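PDB 3WO8: beta-N-acetylglucosaminidase from Thermotoga maritima, which probably hydrolyses terminal, non-reducing N-acetyl-D-hexosamine residues from N-acetyl-beta-D-hexosaminides, as a glycoside hydrolase of family 3. Local coordinates for residues K32-K37 and N291-Y296; E271-F276 and Y296-K301. One frame throughout, in Å; residues are numbered along the deposited sequence.

How the contacts relate
Contacts 1 and 2 both belong to the ring of helices around the TIM barrel, and helix 292-304 serves both. Its first turn meets helix 29-37 in contact 1, and the following turn, with Thr298 and Leu299, meets helix 269-279 in contact 2; Tyr296 belongs to a segment of each. The contact centres lie 14 Å apart. Tyr295 of contact 1 bridges the gap: its CD2 lies 3.7 Å from CG2 of Val273, a central residue of contact 2, and it also packs on Ile272. Both contacts are apolar packing within the outer helical layer, whereas the active site of a TIM barrel lies at the carboxyl ends of the strands that this layer encloses.

Contact 1: residues K32-K37 and N291-Y296; sequences KEIIRK and NLPVYY
Leu292 and Pro293, in the first turn of helix 292-304, meet a single side chain of the facing helix, Ile34. Just ahead of them Asn291 occupies the N-cap position; its side chain makes no capping bond, ND2 bonding instead to OE2 of Glu259, while its backbone O accepts the N-H of Tyr295. Leu292 comes next and aims its CB at the other helix. A chi1 of -171° swings CG of Leu292 opposite the backbone N, beside the carbonyl carbon, and its CD2 reaches CG2 of Ile34 at 3.5 Å. The two side chains slide past each other in opposite directions, and the touch is methyl to methyl. A leucine, forked at CG, suits this place: CD2 goes to Ile34 while the side chain also lies on Phe20 and Cys22 of strand 20-24.

This is the seam where the TIM barrel closes: helix 292-304 follows the last strand, 283-286, helix 29-37 follows the first, 20-24, and these two strands run side by side in parallel.

Pro293 receives the other arm of Ile34. A chi2 of -77° folds CD1 of Ile34 back from an extended course. It comes to lie 3.9 Å from Pro293 CG, with Pro293 CD a little farther off. The two side chains cross at about a right angle. Proline is well suited to a first helical turn, where its missing N-H costs no helical hydrogen bond, and its ring offers Ile34 a compact apolar surface. The beta-branch of Ile34 lets one residue serve both partners, CG2 for the leucine and CD1 for the proline. No hydrogen bond joins the segments, whose nearest CA atoms, those of Ile34 and Leu292, are 7.9 Å apart. Farther on, Tyr296 packs on Phe20 and Leu16, and its ring meets that of Tyr38.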
loop_
_atom_site.group_PDB
_atom_site.type_symbol
_atom_site.label_atom_id
_atom_site.label_comp_id
_atom_site.label_asym_id
_atom_site.label_seq_id
_atom_site.Cartn_x
_atom_site.Cartn_y
_atom_site.Cartn_z
ATOM N N LYS B 32 0.766 -8.779 23.816
ATOM C CA LYS B 32 0.341 -10.180 23.799
ATOM C C LYS B 32 -0.226 -10.626 25.143
ATOM O O LYS B 32 -1.197 -11.386 25.182
ATOM C CB LYS B 32 1.499 -11.113 23.462
ATOM C CG LYS B 32 2.148 -10.924 22.096
ATOM C CD LYS B 32 2.956 -12.169 21.715
ATOM C CE LYS B 32 4.279 -11.868 21.018
ATOM N NZ LYS B 32 4.903 -13.135 20.552
ATOM N N GLU B 33 0.378 -10.164 26.239
ATOM C CA GLU B 33 -0.048 -10.603 27.574
ATOM C C GLU B 33 -1.413 -10.046 27.963
ATOM O O GLU B 33 -2.258 -10.794 28.394
ATOM C CB GLU B 33 1.029 -10.313 28.620
ATOM C CG GLU B 33 2.208 -11.287 28.517
ATOM C CD GLU B 33 3.454 -10.891 29.340
ATOM O OE1 GLU B 33 4.321 -11.758 29.564
ATOM O OE2 GLU B 33 3.600 -9.722 29.764
ATOM N N ILE B 34 -1.633 -8.750 27.769
ATOM C CA ILE B 34 -2.937 -8.150 27.974
ATOM C C ILE B 34 -3.932 -8.934 27.178
ATOM O O ILE B 34 -5.012 -9.196 27.648
ATOM C CB ILE B 34 -3.004 -6.695 27.462
ATOM C CG1 ILE B 34 -2.139 -5.768 28.303
ATOM C CG2 ILE B 34 -4.431 -6.151 27.495
ATOM C CD1 ILE B 34 -2.762 -5.412 29.640
ATOM N N ILE B 35 -3.593 -9.279 25.939
ATOM C CA ILE B 35 -4.590 -9.848 25.029
ATOM C C ILE B 35 -4.983 -11.243 25.477
ATOM O O ILE B 35 -6.179 -11.565 25.518
ATOM C CB ILE B 35 -4.150 -9.768 23.535
ATOM C CG1 ILE B 35 -4.347 -8.330 23.025
ATOM C CG2 ILE B 35 -4.961 -10.704 22.646
ATOM C CD1 ILE B 35 -3.527 -7.973 21.805
ATOM N N ARG B 36 -4.007 -12.057 25.839
ATOM C CA ARG B 36 -4.321 -13.398 26.342
ATOM C C ARG B 36 -5.059 -13.333 27.689
ATOM O O ARG B 36 -6.007 -14.087 27.904
ATOM C CB ARG B 36 -3.064 -14.234 26.504
ATOM C CG ARG B 36 -2.251 -14.358 25.228
ATOM C CD ARG B 36 -1.212 -15.465 25.269
ATOM N NE ARG B 36 0.144 -14.943 25.521
ATOM C CZ ARG B 36 1.212 -15.178 24.762
ATOM N NH1 ARG B 36 1.130 -15.935 23.671
ATOM N NH2 ARG B 36 2.380 -14.660 25.100
ATOM N N LYS B 37 -4.645 -12.418 28.572
ATOM C CA LYS B 37 -5.194 -12.359 29.934
ATOM C C LYS B 37 -6.649 -11.950 29.937
ATOM O O LYS B 37 -7.493 -12.699 30.356
ATOM C CB LYS B 37 -4.406 -11.404 30.835
ATOM C CG LYS B 37 -4.615 -11.676 32.320
ATOM C CD LYS B 37 -4.485 -10.410 33.158
ATOM C CE LYS B 37 -3.981 -10.706 34.569
ATOM N NZ LYS B 37 -3.020 -9.663 35.037
ATOM N N ASN B 291 -4.751 1.090 29.707
ATOM C CA ASN B 291 -5.852 1.344 30.637
ATOM C C ASN B 291 -6.835 0.165 30.806
ATOM O O ASN B 291 -7.905 0.310 31.409
ATOM C CB ASN B 291 -6.620 2.588 30.191
ATOM C CG ASN B 291 -5.783 3.859 30.292
ATOM O OD1 ASN B 291 -5.149 4.120 31.307
ATOM N ND2 ASN B 291 -5.790 4.657 29.251
ATOM N N LEU B 292 -6.499 -1.002 30.273
ATOM C CA LEU B 292 -7.479 -2.077 30.248
ATOM C C LEU B 292 -7.627 -2.669 31.607
ATOM O O LEU B 292 -8.741 -2.720 32.116
ATOM C CB LEU B 292 -7.147 -3.173 29.227
ATOM C CG LEU B 292 -8.257 -4.215 29.021
ATOM C CD1 LEU B 292 -9.552 -3.589 28.513
ATOM C CD2 LEU B 292 -7.813 -5.307 28.066
ATOM N N PRO B 293 -6.506 -3.101 32.214
ATOM C CA PRO B 293 -6.614 -3.708 33.532
ATOM C C PRO B 293 -7.510 -2.871 34.442
ATOM O O PRO B 293 -8.490 -3.402 34.955
ATOM C CB PRO B 293 -5.163 -3.737 34.030
ATOM C CG PRO B 293 -4.344 -3.794 32.792
ATOM C CD PRO B 293 -5.088 -2.878 31.854
ATOM N N VAL B 294 -7.226 -1.576 34.579
ATOM C CA VAL B 294 -8.049 -0.705 35.426
ATOM C C VAL B 294 -9.508 -0.768 34.978
ATOM O O VAL B 294 -10.416 -1.136 35.751
ATOM C CB VAL B 294 -7.569 0.757 35.391
ATOM C CG1 VAL B 294 -8.570 1.682 36.090
ATOM C CG2 VAL B 294 -6.159 0.891 35.984
ATOM N N TYR B 295 -9.737 -0.441 33.712
ATOM C CA TYR B 295 -11.109 -0.412 33.205
ATOM C C TYR B 295 -11.775 -1.771 33.368
ATOM O O TYR B 295 -12.974 -1.863 33.677
ATOM C CB TYR B 295 -11.147 0.053 31.760
ATOM C CG TYR B 295 -11.493 1.518 31.583
ATOM C CD1 TYR B 295 -10.539 2.518 31.702
ATOM C CD2 TYR B 295 -12.772 1.892 31.259
ATOM C CE1 TYR B 295 -10.869 3.858 31.509
ATOM C CE2 TYR B 295 -13.110 3.219 31.050
ATOM C CZ TYR B 295 -12.169 4.206 31.178
ATOM O OH TYR B 295 -12.568 5.527 30.978
ATOM N N TYR B 296 -10.999 -2.833 33.208
ATOM C CA TYR B 296 -11.601 -4.160 33.220
ATOM C C TYR B 296 -12.075 -4.522 34.607
ATOM O O TYR B 296 -13.164 -5.088 34.759
ATOM C CB TYR B 296 -10.631 -5.217 32.729
ATOM C CG TYR B 296 -11.185 -6.646 32.702
ATOM C CD1 TYR B 296 -11.208 -7.462 33.857
ATOM C CD2 TYR B 296 -11.652 -7.196 31.515
ATOM C CE1 TYR B 296 -11.690 -8.777 33.801
ATOM C CE2 TYR B 296 -12.138 -8.498 31.456
ATOM C CZ TYR B 296 -12.145 -9.288 32.590
ATOM O OH TYR B 296 -12.616 -10.575 32.485
#

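Contact 2: residues E271-F276 and Y296-K301; sequences EIVSLF and YETLVK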
loop_
_atom_site.group_PDB
_atom_site.type_symbol
_atom_site.label_atom_id
_atom_site.label_comp_id
_atom_site.label_asym_id
_atom_site.label_seq_id
_atom_site.Cartn_x
_atom_site.Cartn_y
_atom_site.Cartn_z
ATOM N N GLU B 271 -17.838 5.852 36.993
ATOM C CA GLU B 271 -18.967 6.508 36.371
ATOM C C GLU B 271 -18.990 6.187 34.868
ATOM O O GLU B 271 -20.045 5.937 34.291
ATOM C CB GLU B 271 -18.886 8.040 36.559
ATOM C CG GLU B 271 -18.952 8.584 38.001
ATOM C CD GLU B 271 -18.312 9.969 38.132
ATOM O OE1 GLU B 271 -18.981 10.940 38.553
ATOM O OE2 GLU B 271 -17.121 10.095 37.775
ATOM N N ILE B 272 -17.815 6.197 34.244
ATOM C CA ILE B 272 -17.688 6.017 32.807
ATOM C C ILE B 272 -18.220 4.652 32.385
ATOM O O ILE B 272 -19.158 4.569 31.602
ATOM C CB ILE B 272 -16.221 6.234 32.377
ATOM C CG1 ILE B 272 -15.932 7.743 32.268
ATOM C CG2 ILE B 272 -15.914 5.559 31.048
ATOM C CD1 ILE B 272 -14.489 8.114 31.948
ATOM N N VAL B 273 -17.633 3.589 32.922
ATOM C CA VAL B 273 -18.068 2.213 32.612
ATOM C C VAL B 273 -19.570 2.045 32.845
ATOM O O VAL B 273 -20.273 1.416 32.046
ATOM C CB VAL B 273 -17.333 1.164 33.488
ATOM C CG1 VAL B 273 -17.750 -0.259 33.148
ATOM C CG2 VAL B 273 -15.823 1.272 33.327
ATOM N N SER B 274 -20.044 2.603 33.953
ATOM C CA SER B 274 -21.448 2.499 34.344
ATOM C C SER B 274 -22.380 3.318 33.461
ATOM O O SER B 274 -23.349 2.805 32.954
ATOM C CB SER B 274 -21.636 2.936 35.803
ATOM O OG SER B 274 -21.828 4.346 35.897
ATOM N N LEU B 275 -22.109 4.592 33.286
ATOM C CA LEU B 275 -23.053 5.416 32.576
ATOM C C LEU B 275 -23.216 4.899 31.164
ATOM O O LEU B 275 -24.332 4.819 30.642
ATOM C CB LEU B 275 -22.614 6.876 32.596
ATOM C CG LEU B 275 -22.548 7.408 34.034
ATOM C CD1 LEU B 275 -21.988 8.814 34.079
ATOM C CD2 LEU B 275 -23.907 7.345 34.720
ATOM N N PHE B 276 -22.093 4.504 30.569
ATOM C CA PHE B 276 -22.074 4.038 29.185
ATOM C C PHE B 276 -22.850 2.731 29.036
ATOM O O PHE B 276 -23.869 2.686 28.334
ATOM C CB PHE B 276 -20.623 3.900 28.704
ATOM C CG PHE B 276 -20.483 3.296 27.348
ATOM C CD1 PHE B 276 -20.678 4.062 26.210
ATOM C CD2 PHE B 276 -20.132 1.951 27.215
ATOM C CE1 PHE B 276 -20.550 3.505 24.951
ATOM C CE2 PHE B 276 -19.991 1.389 25.964
ATOM C CZ PHE B 276 -20.193 2.169 24.824
ATOM N N TYR B 296 -10.999 -2.833 33.208
ATOM C CA TYR B 296 -11.601 -4.160 33.220
ATOM C C TYR B 296 -12.075 -4.522 34.607
ATOM O O TYR B 296 -13.164 -5.088 34.759
ATOM C CB TYR B 296 -10.631 -5.217 32.729
ATOM C CG TYR B 296 -11.185 -6.646 32.702
ATOM C CD1 TYR B 296 -11.208 -7.462 33.857
ATOM C CD2 TYR B 296 -11.652 -7.196 31.515
ATOM C CE1 TYR B 296 -11.690 -8.777 33.801
ATOM C CE2 TYR B 296 -12.138 -8.498 31.456
ATOM C CZ TYR B 296 -12.145 -9.288 32.590
ATOM O OH TYR B 296 -12.616 -10.575 32.485
ATOM N N GLU B 297 -11.246 -4.228 35.609
ATOM C CA GLU B 297 -11.548 -4.637 36.990
ATOM C C GLU B 297 -12.591 -3.698 37.620
ATOM O O GLU B 297 -13.422 -4.160 38.415
ATOM C CB GLU B 297 -10.287 -4.838 37.839
ATOM C CG GLU B 297 -9.415 -3.596 38.020
ATOM C CD GLU B 297 -7.933 -3.898 38.324
ATOM O OE1 GLU B 297 -7.235 -4.595 37.523
ATOM O OE2 GLU B 297 -7.463 -3.401 39.377
ATOM N N THR B 298 -12.606 -2.417 37.216
ATOM C CA THR B 298 -13.740 -1.523 37.531
ATOM C C THR B 298 -15.070 -2.175 37.185
ATOM O O THR B 298 -16.023 -2.060 37.940
ATOM C CB THR B 298 -13.683 -0.204 36.767
ATOM O OG1 THR B 298 -12.396 0.368 36.902
ATOM C CG2 THR B 298 -14.686 0.780 37.306
ATOM N N LEU B 299 -15.133 -2.859 36.041
ATOM C CA LEU B 299 -16.384 -3.464 35.567
ATOM C C LEU B 299 -16.771 -4.679 36.389
ATOM O O LEU B 299 -17.937 -4.834 36.779
ATOM C CB LEU B 299 -16.278 -3.890 34.098
ATOM C CG LEU B 299 -17.503 -4.636 33.536
ATOM C CD1 LEU B 299 -18.636 -3.655 33.297
ATOM C CD2 LEU B 299 -17.181 -5.374 32.251
ATOM N N VAL B 300 -15.792 -5.546 36.624
ATOM C CA VAL B 300 -16.026 -6.808 37.333
ATOM C C VAL B 300 -16.516 -6.534 38.781
ATOM O O VAL B 300 -17.388 -7.248 39.294
ATOM C CB VAL B 300 -14.774 -7.753 37.243
ATOM C CG1 VAL B 300 -13.695 -7.410 38.272
ATOM C CG2 VAL B 300 -15.178 -9.220 37.349
ATOM N N LYS B 301 -15.972 -5.476 39.399
ATOM C CA LYS B 301 -16.445 -4.958 40.711
ATOM C C LYS B 301 -17.832 -4.343 40.617
ATOM O O LYS B 301 -18.721 -4.735 41.361
ATOM C CB LYS B 301 -15.463 -3.937 41.332
ATOM C CG LYS B 301 -14.690 -4.474 42.539
ATOM C CD LYS B 301 -13.773 -5.652 42.183
ATOM C CE LYS B 301 -13.696 -6.721 43.284
ATOM N NZ LYS B 301 -13.544 -8.107 42.739
#
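A chi1 of -179° sets CG1 of Val273 opposite the backbone N and aims it at Leu299, while CG2 turns to Thr298. Leu299 is likewise extended at its first torsion (chi1 175°), which brings its CD1 within 3.5 Å of Val273 CG1. The valine and leucine chains cross at about a right angle, and Val273 CG1 also lies 4.0 Å from Leu299 CB, so it touches the leucine near its root as well as at CD1. Thr298 comes nearest with its methyl, CG2, a looser 4.2 Å from Val273 CG2. Its hydroxyl OG1 bonds to the O of Val294 one turn earlier, which satisfies the polar branch beside an apolar neighbour. The short, beta-branched valine suits so close an approach, the CA atoms of Val273 and Leu299 being 6.6 Å apart. Next along, Ser274 OG bonds to Glu271 O from above the carbonyl plane (35° out of it), an oxygen that also takes the N-H of Leu275. Val269 touches Thr298, and Leu277 touches Leu299. Helices 269-279 and 292-304 thus pack as successive outer helices of the barrel, joined along the chain through strand 283-286.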